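Long-range contact in proline dehydrogenase (Bradyrhizobium japonicum USDA 110, PDB 3HAZ), which probably oxidises proline to glutamate in two steps, using an FAD-dependent proline dehydrogenase and an NAD-dependent aldehyde dehydrogenase joined in one chain: residues 544-556 with 712-725. Residues are numbered along the deposited sequence; the frame is centred on the assembly and turned at random.
Sequences IADATPDQAHAAV and VTGDGRIGAALTAH. With NAD (nicotinamide-adenine-dinucleotide), chain D.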
ATOM      1  N   ILE A 544      47.050 -33.149 -22.524  1.00 93.93           N
ATOM      2  CA  ILE A 544      45.681 -33.621 -22.683  1.00 81.48           C
ATOM      3  C   ILE A 544      45.418 -34.052 -24.122  1.00 80.44           C
ATOM      4  O   ILE A 544      45.321 -33.216 -25.022  1.00 84.36           O
ATOM      5  CB  ILE A 544      44.662 -32.538 -22.281  1.00 70.74           C
ATOM      6  CG1 ILE A 544      44.750 -32.263 -20.780  1.00 67.04           C
ATOM      7  CG2 ILE A 544      43.251 -32.957 -22.665  1.00 67.23           C
ATOM      8  CD1 ILE A 544      43.647 -31.379 -20.257  1.00 64.79           C
ATOM      9  N   ALA A 545      45.301 -35.360 -24.325  1.00 74.80           N
ATOM     10  CA  ALA A 545      45.126 -35.930 -25.658  1.00 72.14           C
ATOM     11  C   ALA A 545      44.003 -35.265 -26.458  1.00 72.51           C
ATOM     12  O   ALA A 545      42.891 -35.087 -25.958  1.00 70.85           O
ATOM     13  CB  ALA A 545      44.890 -37.429 -25.560  1.00 65.99           C
ATOM     14  N   ASP A 546      44.309 -34.906 -27.702  1.00 68.17           N
ATOM     15  CA  ASP A 546      43.319 -34.346 -28.618  1.00 61.36           C
ATOM     16  C   ASP A 546      42.250 -35.374 -28.968  1.00 61.14           C
ATOM     17  O   ASP A 546      42.476 -36.578 -28.870  1.00 61.13           O
ATOM     18  CB  ASP A 546      43.986 -33.862 -29.908  1.00 56.82           C
ATOM     19  CG  ASP A 546      44.512 -32.445 -29.802  1.00 67.44           C
ATOM     20  OD1 ASP A 546      44.294 -31.796 -28.753  1.00 71.74           O
ATOM     21  OD2 ASP A 546      45.141 -31.979 -30.777  1.00 66.16           O
ATOM     22  N   ALA A 547      41.084 -34.887 -29.379  1.00 54.49           N
ATOM     23  CA  ALA A 547      40.020 -35.754 -29.855  1.00 50.22           C
ATOM     24  C   ALA A 547      40.153 -35.972 -31.360  1.00 49.48           C
ATOM     25  O   ALA A 547      40.661 -35.112 -32.080  1.00 47.53           O
ATOM     26  CB  ALA A 547      38.661 -35.152 -29.526  1.00 48.34           C
ATOM     27  N   THR A 548      39.704 -37.132 -31.824  1.00 52.83           N
ATOM     28  CA  THR A 548      39.628 -37.415 -33.250  1.00 59.03           C
ATOM     29  C   THR A 548      38.268 -36.965 -33.762  1.00 59.52           C
ATOM     30  O   THR A 548      37.332 -36.820 -32.980  1.00 54.72           O
ATOM     31  CB  THR A 548      39.799 -38.912 -33.532  1.00 60.99           C
ATOM     32  OG1 THR A 548      38.748 -39.642 -32.885  1.00 59.03           O
ATOM     33  CG2 THR A 548      41.148 -39.399 -33.015  1.00 62.69           C
ATOM     34  N   PRO A 549      38.156 -36.733 -35.078  1.00 63.92           N
ATOM     35  CA  PRO A 549      36.880 -36.300 -35.661  1.00 62.00           C
ATOM     36  C   PRO A 549      35.744 -37.271 -35.345  1.00 63.31           C
ATOM     37  O   PRO A 549      34.588 -36.851 -35.257  1.00 62.93           O
ATOM     38  CB  PRO A 549      37.176 -36.280 -37.162  1.00 67.81           C
ATOM     39  CG  PRO A 549      38.649 -36.024 -37.240  1.00 67.90           C
ATOM     40  CD  PRO A 549      39.236 -36.775 -36.080  1.00 66.50           C
ATOM     41  N   ASP A 550      36.075 -38.548 -35.173  1.00 58.37           N
ATOM     42  CA  ASP A 550      35.087 -39.546 -34.787  1.00 58.96           C
ATOM     43  C   ASP A 550      34.582 -39.309 -33.367  1.00 53.63           C
ATOM     44  O   ASP A 550      33.379 -39.357 -33.110  1.00 48.67           O
ATOM     45  CB  ASP A 550      35.662 -40.959 -34.899  1.00 63.66           C
ATOM     46  CG  ASP A 550      35.450 -41.572 -36.269  1.00 64.99           C
ATOM     47  OD1 ASP A 550      35.196 -40.817 -37.233  1.00 63.16           O
ATOM     48  OD2 ASP A 550      35.535 -42.814 -36.378  1.00 66.24           O
ATOM     49  N   GLN A 551      35.509 -39.066 -32.448  1.00 55.57           N
ATOM     50  CA  GLN A 551      35.156 -38.817 -31.055  1.00 54.51           C
ATOM     51  C   GLN A 551      34.296 -37.567 -30.919  1.00 49.08           C
ATOM     52  O   GLN A 551      33.386 -37.512 -30.089  1.00 46.15           O
ATOM     53  CB  GLN A 551      36.418 -38.682 -30.208  1.00 55.49           C
ATOM     54  CG  GLN A 551      37.139 -39.997 -30.006  1.00 64.41           C
ATOM     55  CD  GLN A 551      38.500 -39.820 -29.375  1.00 69.71           C
ATOM     56  OE1 GLN A 551      39.419 -39.284 -29.994  1.00 69.95           O
ATOM     57  NE2 GLN A 551      38.641 -40.278 -28.138  1.00 71.47           N
ATOM     58  N   ALA A 552      34.594 -36.566 -31.740  1.00 44.60           N
ATOM     59  CA  ALA A 552      33.832 -35.327 -31.744  1.00 44.80           C
ATOM     60  C   ALA A 552      32.394 -35.582 -32.184  1.00 42.47           C
ATOM     61  O   ALA A 552      31.458 -35.058 -31.591  1.00 36.67           O
ATOM     62  CB  ALA A 552      34.498 -34.293 -32.643  1.00 42.53           C
ATOM     63  N   HIS A 553      32.217 -36.392 -33.224  1.00 44.65           N
ATOM     64  CA  HIS A 553      30.870 -36.732 -33.676  1.00 48.99           C
ATOM     65  C   HIS A 553      30.125 -37.579 -32.649  1.00 44.66           C
ATOM     66  O   HIS A 553      28.921 -37.409 -32.450  1.00 40.07           O
ATOM     67  CB  HIS A 553      30.898 -37.412 -35.047  1.00 56.01           C
ATOM     68  CG  HIS A 553      30.859 -36.448 -36.191  1.00 63.12           C
ATOM     69  ND1 HIS A 553      31.756 -35.408 -36.320  1.00 61.93           N
ATOM     70  CD2 HIS A 553      30.029 -36.363 -37.259  1.00 66.15           C
ATOM     71  CE1 HIS A 553      31.479 -34.723 -37.415  1.00 63.26           C
ATOM     72  NE2 HIS A 553      30.437 -35.282 -38.003  1.00 68.86           N
ATOM     73  N   ALA A 554      30.844 -38.480 -31.988  1.00 44.18           N
ATOM     74  CA  ALA A 554      30.263 -39.271 -30.908  1.00 45.06           C
ATOM     75  C   ALA A 554      29.807 -38.364 -29.765  1.00 41.39           C
ATOM     76  O   ALA A 554      28.780 -38.612 -29.123  1.00 36.62           O
ATOM     77  CB  ALA A 554      31.262 -40.298 -30.406  1.00 48.42           C
ATOM     78  N   ALA A 555      30.576 -37.311 -29.516  1.00 41.13           N
ATOM     79  CA  ALA A 555      30.236 -36.357 -28.468  1.00 39.52           C
ATOM     80  C   ALA A 555      28.912 -35.661 -28.774  1.00 35.54           C
ATOM     81  O   ALA A 555      28.052 -35.536 -27.902  1.00 29.28           O
ATOM     82  CB  ALA A 555      31.353 -35.341 -28.293  1.00 33.88           C
ATOM     83  N   VAL A 556      28.751 -35.214 -30.017  1.00 38.30           N
ATOM     84  CA  VAL A 556      27.517 -34.554 -30.433  1.00 34.58           C
ATOM     85  C   VAL A 556      26.333 -35.509 -30.328  1.00 35.01           C
ATOM     86  O   VAL A 556      25.266 -35.141 -29.834  1.00 31.72           O
ATOM     87  CB  VAL A 556      27.619 -34.004 -31.874  1.00 31.65           C
ATOM     88  CG1 VAL A 556      26.301 -33.375 -32.300  1.00 35.99           C
ATOM     89  CG2 VAL A 556      28.737 -32.986 -31.970  1.00 35.68           C
ATOM     90  N   VAL A 712      35.352 -31.683 -25.718  1.00 35.45           N
ATOM     91  CA  VAL A 712      36.142 -32.188 -26.833  1.00 37.83           C
ATOM     92  C   VAL A 712      37.320 -31.252 -27.067  1.00 37.60           C
ATOM     93  O   VAL A 712      37.129 -30.072 -27.352  1.00 31.13           O
ATOM     94  CB  VAL A 712      35.308 -32.270 -28.119  1.00 48.30           C
ATOM     95  CG1 VAL A 712      36.195 -32.598 -29.304  1.00 52.61           C
ATOM     96  CG2 VAL A 712      34.202 -33.306 -27.970  1.00 51.14           C
ATOM     97  N   THR A 713      38.535 -31.772 -26.936  1.00 40.59           N
ATOM     98  CA  THR A 713      39.728 -30.955 -27.141  1.00 45.97           C
ATOM     99  C   THR A 713      40.340 -31.150 -28.524  1.00 47.12           C
ATOM    100  O   THR A 713      40.139 -32.182 -29.170  1.00 44.69           O
ATOM    101  CB  THR A 713      40.810 -31.236 -26.081  1.00 46.55           C
ATOM    102  OG1 THR A 713      41.176 -32.622 -26.126  1.00 49.16           O
ATOM    103  CG2 THR A 713      40.297 -30.878 -24.690  1.00 43.31           C
ATOM    104  N   GLY A 714      41.094 -30.149 -28.965  1.00 51.19           N
ATOM    105  CA  GLY A 714      41.754 -30.198 -30.253  1.00 55.04           C
ATOM    106  C   GLY A 714      41.973 -28.811 -30.821  1.00 57.75           C
ATOM    107  O   GLY A 714      41.805 -27.808 -30.123  1.00 55.58           O
ATOM    108  N   ASP A 715      42.338 -28.756 -32.095  1.00 60.01           N
ATOM    109  CA  ASP A 715      42.609 -27.491 -32.767  1.00 65.61           C
ATOM    110  C   ASP A 715      41.360 -26.918 -33.430  1.00 61.18           C
ATOM    111  O   ASP A 715      40.236 -27.318 -33.118  1.00 52.43           O
ATOM    112  CB  ASP A 715      43.713 -27.675 -33.808  1.00 73.27           C
ATOM    113  CG  ASP A 715      43.511 -28.918 -34.653  1.00 80.92           C
ATOM    114  OD1 ASP A 715      42.384 -29.462 -34.661  1.00 82.03           O
ATOM    115  OD2 ASP A 715      44.482 -29.356 -35.306  1.00 85.11           O
ATOM    116  N   GLY A 716      41.569 -25.982 -34.350  1.00 58.87           N
ATOM    117  CA  GLY A 716      40.479 -25.360 -35.074  1.00 60.01           C
ATOM    118  C   GLY A 716      39.787 -26.317 -36.026  1.00 62.56           C
ATOM    119  O   GLY A 716      38.688 -26.035 -36.505  1.00 64.68           O
ATOM    120  N   ARG A 717      40.430 -27.447 -36.307  1.00 58.06           N
ATOM    121  CA  ARG A 717      39.840 -28.467 -37.170  1.00 55.16           C
ATOM    122  C   ARG A 717      38.789 -29.278 -36.416  1.00 54.74           C
ATOM    123  O   ARG A 717      37.750 -29.638 -36.972  1.00 53.85           O
ATOM    124  CB  ARG A 717      40.917 -29.395 -37.735  1.00 53.38           C
ATOM    125  N   ILE A 718      39.071 -29.573 -35.152  1.00 53.51           N
ATOM    126  CA  ILE A 718      38.116 -30.264 -34.296  1.00 49.66           C
ATOM    127  C   ILE A 718      36.937 -29.339 -34.029  1.00 45.15           C
ATOM    128  O   ILE A 718      35.781 -29.769 -34.018  1.00 43.25           O
ATOM    129  CB  ILE A 718      38.759 -30.703 -32.964  1.00 49.46           C
ATOM    130  CG1 ILE A 718      39.729 -31.865 -33.201  1.00 50.70           C
ATOM    131  CG2 ILE A 718      37.691 -31.094 -31.951  1.00 46.60           C
ATOM    132  CD1 ILE A 718      39.074 -33.112 -33.798  1.00 50.22           C
ATOM    133  N   GLY A 719      37.239 -28.061 -33.820  1.00 39.99           N
ATOM    134  CA  GLY A 719      36.204 -27.054 -33.675  1.00 35.94           C
ATOM    135  C   GLY A 719      35.341 -26.987 -34.922  1.00 42.16           C
ATOM    136  O   GLY A 719      34.122 -26.828 -34.837  1.00 38.94           O
ATOM    137  N   ALA A 720      35.975 -27.123 -36.084  1.00 44.86           N
ATOM    138  CA  ALA A 720      35.262 -27.098 -37.358  1.00 45.24           C
ATOM    139  C   ALA A 720      34.340 -28.304 -37.515  1.00 44.53           C
ATOM    140  O   ALA A 720      33.211 -28.174 -37.983  1.00 46.86           O
ATOM    141  CB  ALA A 720      36.241 -27.023 -38.519  1.00 49.52           C
ATOM    142  N   ALA A 721      34.826 -29.479 -37.128  1.00 43.30           N
ATOM    143  CA  ALA A 721      34.011 -30.684 -37.194  1.00 46.54           C
ATOM    144  C   ALA A 721      32.732 -30.525 -36.368  1.00 40.91           C
ATOM    145  O   ALA A 721      31.653 -30.948 -36.786  1.00 35.09           O
ATOM    146  CB  ALA A 721      34.806 -31.887 -36.721  1.00 50.17           C
ATOM    147  N   LEU A 722      32.859 -29.911 -35.194  1.00 37.78           N
ATOM    148  CA  LEU A 722      31.710 -29.684 -34.328  1.00 35.39           C
ATOM    149  C   LEU A 722      30.703 -28.741 -34.976  1.00 35.17           C
ATOM    150  O   LEU A 722      29.516 -29.035 -35.008  1.00 27.07           O
ATOM    151  CB  LEU A 722      32.148 -29.120 -32.971  1.00 32.75           C
ATOM    152  CG  LEU A 722      33.035 -30.019 -32.108  1.00 40.03           C
ATOM    153  CD1 LEU A 722      33.328 -29.368 -30.763  1.00 39.37           C
ATOM    154  CD2 LEU A 722      32.394 -31.378 -31.915  1.00 42.09           C
ATOM    155  N   THR A 723      31.177 -27.610 -35.491  1.00 40.54           N
ATOM    156  CA  THR A 723      30.280 -26.611 -36.074  1.00 40.26           C
ATOM    157  C   THR A 723      29.633 -27.085 -37.373  1.00 42.56           C
ATOM    158  O   THR A 723      28.583 -26.588 -37.770  1.00 39.89           O
ATOM    159  CB  THR A 723      30.990 -25.258 -36.320  1.00 42.49           C
ATOM    160  OG1 THR A 723      32.074 -25.434 -37.242  1.00 47.28           O
ATOM    161  CG2 THR A 723      31.527 -24.689 -35.012  1.00 42.30           C
ATOM    162  N   ALA A 724      30.262 -28.048 -38.037  1.00 40.99           N
ATOM    163  CA  ALA A 724      29.745 -28.540 -39.304  1.00 37.90           C
ATOM    164  C   ALA A 724      28.717 -29.653 -39.106  1.00 39.15           C
ATOM    165  O   ALA A 724      27.956 -29.968 -40.018  1.00 43.69           O
ATOM    166  CB  ALA A 724      30.887 -29.002 -40.207  1.00 37.20           C
ATOM    167  N   HIS A 725      28.689 -30.241 -37.914  1.00 38.80           N
ATOM    168  CA  HIS A 725      27.762 -31.333 -37.622  1.00 37.13           C
ATOM    169  C   HIS A 725      26.305 -30.929 -37.853  1.00 35.72           C
ATOM    170  O   HIS A 725      25.847 -29.917 -37.327  1.00 31.90           O
ATOM    171  CB  HIS A 725      27.944 -31.825 -36.187  1.00 38.47           C
ATOM    172  CG  HIS A 725      27.382 -33.192 -35.945  1.00 36.36           C
ATOM    173  ND1 HIS A 725      26.028 -33.446 -35.913  1.00 38.34           N
ATOM    174  CD2 HIS A 725      27.993 -34.380 -35.724  1.00 38.29           C
ATOM    175  CE1 HIS A 725      25.828 -34.731 -35.684  1.00 35.70           C
ATOM    176  NE2 HIS A 725      27.004 -35.321 -35.565  1.00 40.48           N
TER
HETATM  177  PA  NAD D2003      40.759 -17.753 -32.354  0.55 28.07           P
HETATM  178  O1A NAD D2003      39.790 -17.234 -33.572  0.55 22.47           O
HETATM  179  O2A NAD D2003      42.145 -17.867 -32.835  0.55 33.15           O
HETATM  180  O5B NAD D2003      40.194 -19.246 -31.868  0.55 37.48           O
HETATM  181  C5B NAD D2003      39.436 -19.340 -30.669  0.55 36.36           C
HETATM  182  C4B NAD D2003      38.668 -20.669 -30.594  0.55 35.10           C
HETATM  183  O4B NAD D2003      38.047 -21.110 -31.861  0.55 35.05           O
HETATM  184  C3B NAD D2003      39.540 -21.932 -30.201  0.55 23.68           C
HETATM  185  O3B NAD D2003      39.109 -22.790 -29.190  0.55 29.06           O
HETATM  186  C2B NAD D2003      39.911 -22.477 -31.577  0.55 31.06           C
HETATM  187  O2B NAD D2003      40.648 -23.675 -31.684  0.55 31.57           O
HETATM  188  C1B NAD D2003      38.618 -22.353 -32.259  0.55 34.41           C
HETATM  189  N9A NAD D2003      38.773 -22.394 -33.720  0.55 37.28           N
HETATM  190  C8A NAD D2003      39.863 -22.039 -34.447  0.55 37.20           C
HETATM  191  N7A NAD D2003      39.554 -22.237 -35.825  0.55 37.31           N
HETATM  192  C5A NAD D2003      38.230 -22.726 -35.909  0.55 39.31           C
HETATM  193  C6A NAD D2003      37.436 -23.084 -36.993  0.55 36.32           C
HETATM  194  N6A NAD D2003      37.965 -22.972 -38.342  0.55 33.86           N
HETATM  195  N1A NAD D2003      36.170 -23.532 -36.791  0.55 37.26           N
HETATM  196  C2A NAD D2003      35.671 -23.635 -35.504  0.55 37.56           C
HETATM  197  N3A NAD D2003      36.451 -23.284 -34.436  0.55 37.47           N
HETATM  198  C4A NAD D2003      37.735 -22.828 -34.640  0.55 36.06           C
HETATM  199  O3  NAD D2003      40.655 -16.720 -31.034  0.55 43.06           O
HETATM  200  PN  NAD D2003      41.818 -16.791 -29.836  0.55 40.60           P
HETATM  201  O1N NAD D2003      43.328 -16.712 -30.536  0.55 53.52           O
HETATM  202  O2N NAD D2003      41.676 -18.035 -29.077  0.55 31.14           O
HETATM  203  O5D NAD D2003      41.638 -15.500 -28.794  0.55 40.85           O
HETATM  204  C5D NAD D2003      41.960 -14.189 -29.235  0.55 39.49           C
HETATM  205  C4D NAD D2003      40.768 -13.475 -29.907  0.55 37.60           C
HETATM  206  O4D NAD D2003      39.428 -13.682 -29.280  0.55 30.05           O
HETATM  207  C3D NAD D2003      40.822 -11.913 -30.195  0.55 19.55           C
HETATM  208  O3D NAD D2003      40.678 -11.451 -31.517  0.55 15.19           O
HETATM  209  C2D NAD D2003      39.841 -11.407 -29.115  0.55 29.69           C
HETATM  210  O2D NAD D2003      39.516 -10.035 -29.004  0.55 32.90           O
HETATM  211  C1D NAD D2003      38.782 -12.430 -29.183  0.55 26.77           C
HETATM  212  N1N NAD D2003      38.017 -12.383 -27.930  0.55 26.34           N
HETATM  213  C2N NAD D2003      36.852 -11.595 -27.865  0.55 22.54           C
HETATM  214  C3N NAD D2003      36.097 -11.529 -26.617  0.55 24.47           C
HETATM  215  C7N NAD D2003      34.817 -10.676 -26.550  0.55 17.17           C
HETATM  216  O7N NAD D2003      34.098 -10.787 -25.622  0.55 20.78           O
HETATM  217  N7N NAD D2003      34.432  -9.853 -27.678  0.55 18.34           N
HETATM  218  C4N NAD D2003      36.561 -12.285 -25.427  0.55 34.79           C
HETATM  219  C5N NAD D2003      37.715 -13.069 -25.495  0.55 31.67           C
HETATM  220  C6N NAD D2003      38.483 -13.140 -26.759  0.55 26.83           C
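In the NAD-binding part of the aldehyde dehydrogenase unit, the adenine-side helix 716-724 is covered by the start of helix 549-567, the two segment axes 9.4 Å apart and crossing at -38°. Ahead of the helices the backbones are tied by one bond, Ala-547 N to Thr-713 O at 2.9 Å. One residue before Thr-713, Val-712 spreads its two methyls: CG1 packs on the methyls of Ala-547 and Ala-552, while CG2 meets Ala-555 CB at 3.5 Å. Leu-722 CD2 touches Ala-552 CB (3.7 Å) and Val-556 CG2. At the far end His-725, its CG anti to the backbone N (chi1 -161°), takes Val-556 CG1 squarely over one face, 3.6 Å from the ring centroid. Its CD2 lies over a face of His-553, 3.2 Å from CD2 of that ring, with the planes at 51°, and its ND1 is hydrogen-bonded to Asp-727 N. Were His-725 replaced by an alanine, Val-556 CG1 and the His-553 ring would probably lose the ring they lie against, and Asp-727 N its acceptor. On the opposite side of helix 716-724, Gly-716 and Gly-719 lie against the adenine, as in the Rossmann-type NAD domain of aldehyde dehydrogenases, where helices flank the adenine.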